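Local coordinates for AvrRxo1-ORF1 (Xanthomonas oryzae pv. oryzicola, PDB 4Z8T), which is a type III effector with a polynucleotide-kinase-like domain, probably a P-loop kinase related to zeta toxins, that binds the chaperone-like partner AvrRxo1-ORF2, at residues A[30-33]-A[39-42]. Numbering follows the deposited sequence.
Sequences GNWH and LHEK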
ATOM      1  N   GLY A  30       2.962  50.780  -0.322  1.00 54.22           N
ATOM      2  CA  GLY A  30       2.504  52.008   0.308  1.00 54.13           C
ATOM      3  C   GLY A  30       1.094  52.000   0.879  1.00 53.61           C
ATOM      4  O   GLY A  30       0.559  53.055   1.231  1.00 55.55           O
ATOM      5  N   ASN A  31       0.482  50.822   0.962  1.00 51.88           N
ATOM      6  CA  ASN A  31      -0.812  50.673   1.620  1.00 50.82           C
ATOM      7  C   ASN A  31      -0.634  50.114   3.028  1.00 48.30           C
ATOM      8  O   ASN A  31      -1.567  49.576   3.628  1.00 44.68           O
ATOM      9  CB  ASN A  31      -1.732  49.771   0.799  1.00 53.85           C
ATOM     10  CG  ASN A  31      -2.505  50.536  -0.255  1.00 58.45           C
ATOM     11  OD1 ASN A  31      -2.970  51.651  -0.012  1.00 59.24           O
ATOM     12  ND2 ASN A  31      -2.649  49.940  -1.433  1.00 56.55           N
ATOM     13  N   TRP A  32       0.585  50.245   3.541  1.00 45.61           N
ATOM     14  CA  TRP A  32       0.920  49.791   4.881  1.00 41.70           C
ATOM     15  C   TRP A  32       1.215  50.998   5.754  1.00 39.99           C
ATOM     16  O   TRP A  32       1.621  52.049   5.252  1.00 43.49           O
ATOM     17  CB  TRP A  32       2.156  48.886   4.837  1.00 38.26           C
ATOM     18  CG  TRP A  32       1.986  47.630   4.029  1.00 38.06           C
ATOM     19  CD1 TRP A  32       2.111  47.499   2.678  1.00 42.93           C
ATOM     20  CD2 TRP A  32       1.678  46.321   4.531  1.00 35.68           C
ATOM     21  NE1 TRP A  32       1.894  46.193   2.307  1.00 39.79           N
ATOM     22  CE2 TRP A  32       1.625  45.450   3.426  1.00 38.79           C
ATOM     23  CE3 TRP A  32       1.434  45.806   5.807  1.00 31.57           C
ATOM     24  CZ2 TRP A  32       1.341  44.087   3.560  1.00 36.39           C
ATOM     25  CZ3 TRP A  32       1.154  44.465   5.941  1.00 31.47           C
ATOM     26  CH2 TRP A  32       1.106  43.616   4.822  1.00 34.06           C
ATOM     27  N   HIS A  33       1.003  50.851   7.058  1.00 35.29           N
ATOM     28  CA  HIS A  33       1.447  51.856   8.017  1.00 36.91           C
ATOM     29  C   HIS A  33       2.939  52.093   7.843  1.00 34.80           C
ATOM     30  O   HIS A  33       3.691  51.147   7.626  1.00 32.53           O
ATOM     31  CB  HIS A  33       1.186  51.389   9.443  1.00 36.16           C
ATOM     32  CG  HIS A  33      -0.202  51.653   9.921  1.00 39.08           C
ATOM     33  ND1 HIS A  33      -0.523  52.739  10.712  1.00 42.30           N
ATOM     34  CD2 HIS A  33      -1.362  50.978   9.729  1.00 39.71           C
ATOM     35  CE1 HIS A  33      -1.813  52.720  10.985  1.00 42.05           C
ATOM     36  NE2 HIS A  33      -2.347  51.660  10.397  1.00 43.09           N
ATOM     37  N   LEU A  39       9.768  48.357   8.490  1.00 23.12           N
ATOM     38  CA  LEU A  39      10.165  46.995   8.858  1.00 21.42           C
ATOM     39  C   LEU A  39      10.362  46.154   7.605  1.00 22.01           C
ATOM     40  O   LEU A  39      11.333  45.388   7.499  1.00 21.58           O
ATOM     41  CB  LEU A  39       9.111  46.352   9.765  1.00 22.89           C
ATOM     42  CG  LEU A  39       9.383  44.906  10.197  1.00 23.69           C
ATOM     43  CD1 LEU A  39      10.736  44.789  10.886  1.00 22.43           C
ATOM     44  CD2 LEU A  39       8.262  44.400  11.107  1.00 23.01           C
ATOM     45  N   HIS A  40       9.442  46.298   6.658  1.00 21.08           N
ATOM     46  CA  HIS A  40       9.553  45.581   5.384  1.00 21.41           C
ATOM     47  C   HIS A  40      10.861  45.909   4.694  1.00 24.15           C
ATOM     48  O   HIS A  40      11.555  45.016   4.203  1.00 23.46           O
ATOM     49  CB  HIS A  40       8.397  45.939   4.452  1.00 22.76           C
ATOM     50  CG  HIS A  40       7.070  45.437   4.914  1.00 23.32           C
ATOM     51  ND1 HIS A  40       5.879  45.859   4.367  1.00 26.54           N
ATOM     52  CD2 HIS A  40       6.744  44.546   5.887  1.00 22.13           C
ATOM     53  CE1 HIS A  40       4.876  45.249   4.972  1.00 26.67           C
ATOM     54  NE2 HIS A  40       5.375  44.451   5.902  1.00 24.38           N
ATOM     55  N   GLU A  41      11.190  47.197   4.634  1.00 26.05           N
ATOM     56  CA  GLU A  41      12.396  47.633   3.948  1.00 24.66           C
ATOM     57  C   GLU A  41      13.634  47.056   4.618  1.00 23.39           C
ATOM     58  O   GLU A  41      14.583  46.633   3.951  1.00 25.70           O
ATOM     59  CB  GLU A  41      12.451  49.170   3.893  1.00 27.15           C
ATOM     60  CG  GLU A  41      11.343  49.770   3.035  1.00 32.37           C
ATOM     61  CD  GLU A  41      11.069  51.245   3.326  1.00 37.01           C
ATOM     62  OE1 GLU A  41      11.760  51.847   4.178  1.00 40.38           O
ATOM     63  OE2 GLU A  41      10.144  51.800   2.696  1.00 40.67           O
ATOM     64  N   LYS A  42      13.616  47.023   5.944  1.00 22.67           N
ATOM     65  CA  LYS A  42      14.734  46.497   6.703  1.00 21.86           C
ATOM     66  C   LYS A  42      14.909  45.005   6.434  1.00 23.16           C
ATOM     67  O   LYS A  42      16.019  44.544   6.187  1.00 23.29           O
ATOM     68  CB  LYS A  42      14.528  46.714   8.200  1.00 24.26           C
ATOM     69  CG  LYS A  42      15.721  46.258   9.016  1.00 27.44           C
ATOM     70  CD  LYS A  42      15.490  46.353  10.517  1.00 33.36           C
ATOM     71  CE  LYS A  42      14.628  45.211  11.024  1.00 34.11           C
ATOM     72  NZ  LYS A  42      14.710  45.076  12.514  1.00 37.11           N
TER
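NE2 of His-40, on the imidazole that stands edge-on over the indole of Trp-32, is held by a hydrogen bond with the carboxylate oxygen OE2 of Glu-129, on helix 123-141. CE1, the carbon between the two ring nitrogens, makes the contact. This His-40 CE1 sits 3.4 Å from Trp-32 CD2, above the middle of the bicycle, and Trp-32 CE2 and CE3 are each 3.6 Å from it. The planes meet at 83° and the centroid of the imidazole lies 4.6 Å from that of the six-membered indole ring, a T-shaped (edge-to-face) stack with a CH-pi character. A carboxylate at NE2 may favour a protonated imidazole, which would make the C-H at CE1 more polar toward the indole face. Trp-32 lies in the loop leading from helix 22-27 into the long helix 34-60, whose N-cap is His-33; the stack joins this loop to the second turn of that helix, and the centre of the contact lies about 25 Å from the centre of the chain. In His-40, CG stands beside the backbone N, anti to the carbonyl carbon (chi1 -68°), which swings the imidazole toward the start of the helix and the indole. The bond from Trp-32 NE1 to the backbone O of Leu-26 helps fix the rotation of the indole, while Phe-132 of helix 123-141 meets both rings.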